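Local coordinates for protein beta-galactosidase (Bacillus circulans subsp. alkalophilus, PDB 3TTY) that hydrolyses terminal beta-D-galactose residues from beta-galactosides, binds galactose in a TIM-barrel domain and carries a bound zinc ion, at residues D95-G103 against Y151-N159. Sequence-based numbering, arbitrary orientation.
Sequences DVLRVDYEG and YGGYCYCDN. With ZN (zinc ion), chain G.
Arg98 meets the carbonyl of Gly152 end-on, both terminal nitrogens converging on one oxygen, and the loop round it illustrates how buried polar groups are accounted for one by one. Arg98 NH1 lies 2.8 Å from Gly152 O, in the carbonyl plane on a lone pair, while Arg98 NH2 reaches the same oxygen at 3.2 Å, tilted from that plane. A water 2.7 Å from Arg98 NH1 accepts from it and donates to Tyr154 O; another, weakly bound to NH2, accepts from Gly152 N. The chain of Arg98, extended from CG to NE (chi2 -179°, chi3 -174°), passes Cys155 with its methylenes, Arg98 CG 3.7 Å from Cys155 SG. With an alanine in place of Arg98, the Gly152 carbonyl would probably be left short of donors and a gap would open beside Cys155.

Cys155 SG is well supplied: besides binding zinc, it accepts from Val99 N, nearly straight at 164° over a sulfur's long 3.6 Å, and from Cys157 N. Such donors probably offset thiolate charge. Val99 O takes Tyr156 N at 3.0 Å, so a single valine backbone is held through both its polar atoms, while its CG2 packs on Cys157 CB. Tyr156 and Tyr101 run side by side, the Tyr156 hydroxyl at the edge of the Tyr101 ring. At the other end a water joins Asp95 O to Asn159 ND2.

Cys155 and Cys157, completed by Cys115 and Cys160, form a four-cysteine zinc site, with N-H···S bonds typical of such centres; here it pins together two loops of the TIM-barrel domain at the start of helix 158-172.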
ATOM      1  N   ASP A  95      31.341  -4.680  -2.298  1.00 16.50           N
ATOM      2  CA  ASP A  95      31.122  -5.220  -0.939  1.00 15.84           C
ATOM      3  C   ASP A  95      30.744  -4.098   0.025  1.00 13.17           C
ATOM      4  O   ASP A  95      30.278  -4.320   1.131  1.00 15.36           O
ATOM      5  CB  ASP A  95      32.365  -5.972  -0.418  1.00 17.99           C
ATOM      6  CG  ASP A  95      33.527  -5.039  -0.099  1.00 19.45           C
ATOM      7  OD1 ASP A  95      34.330  -4.752  -1.010  1.00 17.50           O
ATOM      8  OD2 ASP A  95      33.636  -4.596   1.062  1.00 19.62           O
ATOM      9  N   VAL A  96      30.935  -2.873  -0.417  1.00 16.39           N
ATOM     10  CA  VAL A  96      30.598  -1.715   0.389  1.00 15.21           C
ATOM     11  C   VAL A  96      29.083  -1.469   0.388  1.00 13.69           C
ATOM     12  O   VAL A  96      28.538  -0.847   1.295  1.00 12.53           O
ATOM     13  CB  VAL A  96      31.404  -0.509  -0.119  1.00 18.23           C
ATOM     14  CG1 VAL A  96      30.500   0.640  -0.545  1.00 15.09           C
ATOM     15  CG2 VAL A  96      32.450  -0.111   0.911  1.00 17.91           C
ATOM     16  N   LEU A  97      28.401  -2.037  -0.602  1.00 14.10           N
ATOM     17  CA  LEU A  97      26.982  -1.777  -0.813  1.00 14.90           C
ATOM     18  C   LEU A  97      26.086  -2.801  -0.115  1.00 18.51           C
ATOM     19  O   LEU A  97      26.406  -3.999  -0.052  1.00 15.62           O
ATOM     20  CB  LEU A  97      26.681  -1.767  -2.305  1.00 14.02           C
ATOM     21  CG  LEU A  97      27.353  -0.687  -3.155  1.00 15.23           C
ATOM     22  CD1 LEU A  97      27.250  -1.044  -4.632  1.00 13.96           C
ATOM     23  CD2 LEU A  97      26.759   0.700  -2.890  1.00 12.60           C
ATOM     24  N   ARG A  98      24.945  -2.335   0.382  1.00 16.50           N
ATOM     25  CA  ARG A  98      24.033  -3.203   1.121  1.00 14.63           C
ATOM     26  C   ARG A  98      23.145  -4.050   0.210  1.00 17.62           C
ATOM     27  O   ARG A  98      22.998  -3.767  -0.984  1.00 15.10           O
ATOM     28  CB  ARG A  98      23.165  -2.387   2.082  1.00 18.35           C
ATOM     29  CG  ARG A  98      23.926  -1.888   3.288  1.00 14.02           C
ATOM     30  CD  ARG A  98      23.054  -1.118   4.239  1.00 14.45           C
ATOM     31  NE  ARG A  98      23.860  -0.535   5.311  1.00 16.24           N
ATOM     32  CZ  ARG A  98      23.391   0.319   6.218  1.00 19.63           C
ATOM     33  NH1 ARG A  98      22.114   0.703   6.192  1.00 16.20           N
ATOM     34  NH2 ARG A  98      24.202   0.809   7.141  1.00 17.52           N
ATOM     35  N   VAL A  99      22.600  -5.114   0.788  1.00 13.97           N
ATOM     36  CA  VAL A  99      21.519  -5.866   0.193  1.00 11.54           C
ATOM     37  C   VAL A  99      20.288  -5.587   1.057  1.00 14.51           C
ATOM     38  O   VAL A  99      20.349  -5.651   2.296  1.00 12.43           O
ATOM     39  CB  VAL A  99      21.867  -7.355   0.121  1.00 16.02           C
ATOM     40  CG1 VAL A  99      20.621  -8.204  -0.095  1.00 13.86           C
ATOM     41  CG2 VAL A  99      22.858  -7.574  -0.997  1.00 13.74           C
ATOM     42  N   ASP A 100      19.184  -5.212   0.418  1.00 13.99           N
ATOM     43  CA  ASP A 100      18.051  -4.749   1.195  1.00 14.80           C
ATOM     44  C   ASP A 100      17.130  -5.867   1.680  1.00 15.08           C
ATOM     45  O   ASP A 100      17.331  -7.051   1.398  1.00 14.48           O
ATOM     46  CB  ASP A 100      17.274  -3.645   0.463  1.00 15.96           C
ATOM     47  CG  ASP A 100      16.638  -4.123  -0.831  1.00 21.62           C
ATOM     48  OD1 ASP A 100      16.226  -5.300  -0.908  1.00 20.82           O
ATOM     49  OD2 ASP A 100      16.545  -3.305  -1.775  1.00 23.32           O
ATOM     50  N   TYR A 101      16.124  -5.457   2.428  1.00 14.98           N
ATOM     51  CA  TYR A 101      15.128  -6.343   2.997  1.00 16.24           C
ATOM     52  C   TYR A 101      14.432  -7.183   1.919  1.00 18.38           C
ATOM     53  O   TYR A 101      13.941  -8.269   2.201  1.00 17.72           O
ATOM     54  CB  TYR A 101      14.132  -5.492   3.794  1.00 15.51           C
ATOM     55  CG  TYR A 101      12.994  -6.246   4.446  1.00 20.52           C
ATOM     56  CD1 TYR A 101      13.142  -6.817   5.704  1.00 18.64           C
ATOM     57  CD2 TYR A 101      11.760  -6.357   3.812  1.00 19.04           C
ATOM     58  CE1 TYR A 101      12.089  -7.488   6.310  1.00 23.66           C
ATOM     59  CE2 TYR A 101      10.710  -7.025   4.404  1.00 21.93           C
ATOM     60  CZ  TYR A 101      10.876  -7.591   5.651  1.00 22.44           C
ATOM     61  OH  TYR A 101       9.820  -8.242   6.245  1.00 20.75           O
ATOM     62  N   GLU A 102      14.424  -6.701   0.678  1.00 16.38           N
ATOM     63  CA  GLU A 102      13.788  -7.451  -0.393  1.00 16.92           C
ATOM     64  C   GLU A 102      14.777  -8.373  -1.102  1.00 18.42           C
ATOM     65  O   GLU A 102      14.419  -9.033  -2.068  1.00 19.13           O
ATOM     66  CB  GLU A 102      13.109  -6.517  -1.410  1.00 19.04           C
ATOM     67  CG  GLU A 102      12.234  -5.409  -0.802  1.00 20.10           C
ATOM     68  CD  GLU A 102      10.928  -5.921  -0.208  1.00 30.55           C
ATOM     69  OE1 GLU A 102      10.515  -7.062  -0.522  1.00 26.69           O
ATOM     70  OE2 GLU A 102      10.314  -5.178   0.586  1.00 31.32           O
ATOM     71  N   GLY A 103      16.017  -8.414  -0.617  1.00 20.52           N
ATOM     72  CA  GLY A 103      17.049  -9.287  -1.174  1.00 16.59           C
ATOM     73  C   GLY A 103      17.875  -8.660  -2.295  1.00 18.38           C
ATOM     74  O   GLY A 103      18.748  -9.311  -2.888  1.00 16.32           O
ATOM     75  N   TYR A 151      24.201   6.623  11.843  1.00 16.70           N
ATOM     76  CA  TYR A 151      24.236   5.178  11.631  1.00 16.87           C
ATOM     77  C   TYR A 151      22.820   4.572  11.644  1.00 18.12           C
ATOM     78  O   TYR A 151      21.981   4.938  12.465  1.00 16.11           O
ATOM     79  CB  TYR A 151      25.052   4.522  12.732  1.00 17.94           C
ATOM     80  CG  TYR A 151      26.554   4.666  12.632  1.00 14.19           C
ATOM     81  CD1 TYR A 151      27.263   3.985  11.666  1.00 15.01           C
ATOM     82  CD2 TYR A 151      27.264   5.443  13.546  1.00 14.76           C
ATOM     83  CE1 TYR A 151      28.632   4.080  11.585  1.00 14.92           C
ATOM     84  CE2 TYR A 151      28.651   5.541  13.483  1.00 14.06           C
ATOM     85  CZ  TYR A 151      29.323   4.849  12.497  1.00 15.96           C
ATOM     86  OH  TYR A 151      30.693   4.920  12.402  1.00 17.10           O
ATOM     87  N   GLY A 152      22.541   3.642  10.736  1.00 20.65           N
ATOM     88  CA  GLY A 152      21.210   3.060  10.699  1.00 18.68           C
ATOM     89  C   GLY A 152      20.909   2.217   9.483  1.00 19.32           C
ATOM     90  O   GLY A 152      21.720   2.136   8.561  1.00 19.63           O
ATOM     91  N   GLY A 153      19.735   1.583   9.487  1.00 17.49           N
ATOM     92  CA  GLY A 153      19.351   0.669   8.428  1.00 14.75           C
ATOM     93  C   GLY A 153      19.995  -0.701   8.594  1.00 18.77           C
ATOM     94  O   GLY A 153      21.077  -0.826   9.164  1.00 17.66           O
ATOM     95  N   TYR A 154      19.334  -1.735   8.085  1.00 21.72           N
ATOM     96  CA  TYR A 154      19.867  -3.085   8.170  1.00 16.38           C
ATOM     97  C   TYR A 154      20.382  -3.540   6.821  1.00 20.35           C
ATOM     98  O   TYR A 154      19.952  -3.033   5.786  1.00 20.82           O
ATOM     99  CB  TYR A 154      18.800  -4.061   8.644  1.00 15.37           C
ATOM    100  CG  TYR A 154      18.351  -3.820  10.045  1.00 16.38           C
ATOM    101  CD1 TYR A 154      19.218  -3.300  10.990  1.00 15.35           C
ATOM    102  CD2 TYR A 154      17.050  -4.102  10.431  1.00 20.32           C
ATOM    103  CE1 TYR A 154      18.804  -3.076  12.282  1.00 14.90           C
ATOM    104  CE2 TYR A 154      16.627  -3.875  11.721  1.00 18.38           C
ATOM    105  CZ  TYR A 154      17.510  -3.358  12.642  1.00 18.39           C
ATOM    106  OH  TYR A 154      17.091  -3.132  13.940  1.00 18.43           O
ATOM    107  N   CYS A 155      21.318  -4.487   6.849  1.00 16.74           N
ATOM    108  CA  CYS A 155      21.856  -5.094   5.649  1.00 13.20           C
ATOM    109  C   CYS A 155      21.642  -6.606   5.732  1.00 15.99           C
ATOM    110  O   CYS A 155      21.675  -7.184   6.820  1.00 14.75           O
ATOM    111  CB  CYS A 155      23.339  -4.786   5.516  1.00 15.08           C
ATOM    112  SG  CYS A 155      24.106  -5.503   4.032  1.00 16.66           S
ATOM    113  N   TYR A 156      21.426  -7.233   4.576  1.00 17.27           N
ATOM    114  CA  TYR A 156      21.145  -8.660   4.497  1.00 13.21           C
ATOM    115  C   TYR A 156      22.046  -9.337   3.483  1.00 14.46           C
ATOM    116  O   TYR A 156      21.679 -10.371   2.934  1.00 15.59           O
ATOM    117  CB  TYR A 156      19.678  -8.885   4.130  1.00 13.58           C
ATOM    118  CG  TYR A 156      18.719  -8.218   5.100  1.00 14.98           C
ATOM    119  CD1 TYR A 156      18.277  -8.887   6.242  1.00 12.02           C
ATOM    120  CD2 TYR A 156      18.268  -6.913   4.884  1.00 14.22           C
ATOM    121  CE1 TYR A 156      17.404  -8.292   7.127  1.00 11.42           C
ATOM    122  CE2 TYR A 156      17.390  -6.302   5.766  1.00 13.25           C
ATOM    123  CZ  TYR A 156      16.965  -6.998   6.885  1.00 12.09           C
ATOM    124  OH  TYR A 156      16.111  -6.406   7.767  1.00 15.13           O
ATOM    125  N   CYS A 157      23.227  -8.762   3.242  1.00 12.40           N
ATOM    126  CA  CYS A 157      24.149  -9.307   2.237  1.00 15.30           C
ATOM    127  C   CYS A 157      24.839 -10.596   2.721  1.00 18.12           C
ATOM    128  O   CYS A 157      24.682 -11.021   3.864  1.00 16.45           O
ATOM    129  CB  CYS A 157      25.207  -8.262   1.826  1.00 17.68           C
ATOM    130  SG  CYS A 157      26.607  -8.069   3.005  1.00 17.16           S
ATOM    131  N   ASP A 158      25.607 -11.213   1.842  1.00 16.01           N
ATOM    132  CA  ASP A 158      26.365 -12.406   2.202  1.00 20.26           C
ATOM    133  C   ASP A 158      27.317 -12.259   3.389  1.00 19.82           C
ATOM    134  O   ASP A 158      27.431 -13.161   4.219  1.00 18.83           O
ATOM    135  CB  ASP A 158      27.153 -12.889   1.002  1.00 18.76           C
ATOM    136  CG  ASP A 158      26.712 -14.235   0.563  1.00 39.48           C
ATOM    137  OD1 ASP A 158      25.690 -14.297  -0.164  1.00 40.66           O
ATOM    138  OD2 ASP A 158      27.361 -15.224   0.985  1.00 44.04           O
ATOM    139  N   ASN A 159      28.017 -11.133   3.454  1.00 15.10           N
ATOM    140  CA  ASN A 159      28.945 -10.892   4.546  1.00 16.44           C
ATOM    141  C   ASN A 159      28.246 -10.748   5.892  1.00 17.64           C
ATOM    142  O   ASN A 159      28.722 -11.267   6.909  1.00 18.03           O
ATOM    143  CB  ASN A 159      29.853  -9.698   4.226  1.00 15.99           C
ATOM    144  CG  ASN A 159      30.845 -10.022   3.119  1.00 21.73           C
ATOM    145  OD1 ASN A 159      31.204 -11.187   2.926  1.00 26.56           O
ATOM    146  ND2 ASN A 159      31.275  -9.014   2.381  1.00 16.38           N
TER
HETATM  147 ZN    ZN G 676      26.070  -6.516   4.911  1.00 17.89          ZN
HETATM  148  O   HOH W   1      30.048  -6.605   2.730  1.00 16.74           O
HETATM  149  O   HOH W   2      24.589   3.677   8.381  1.00 22.33           O
HETATM  150  O   HOH W   3      19.872  -0.216   5.070  1.00 26.12           O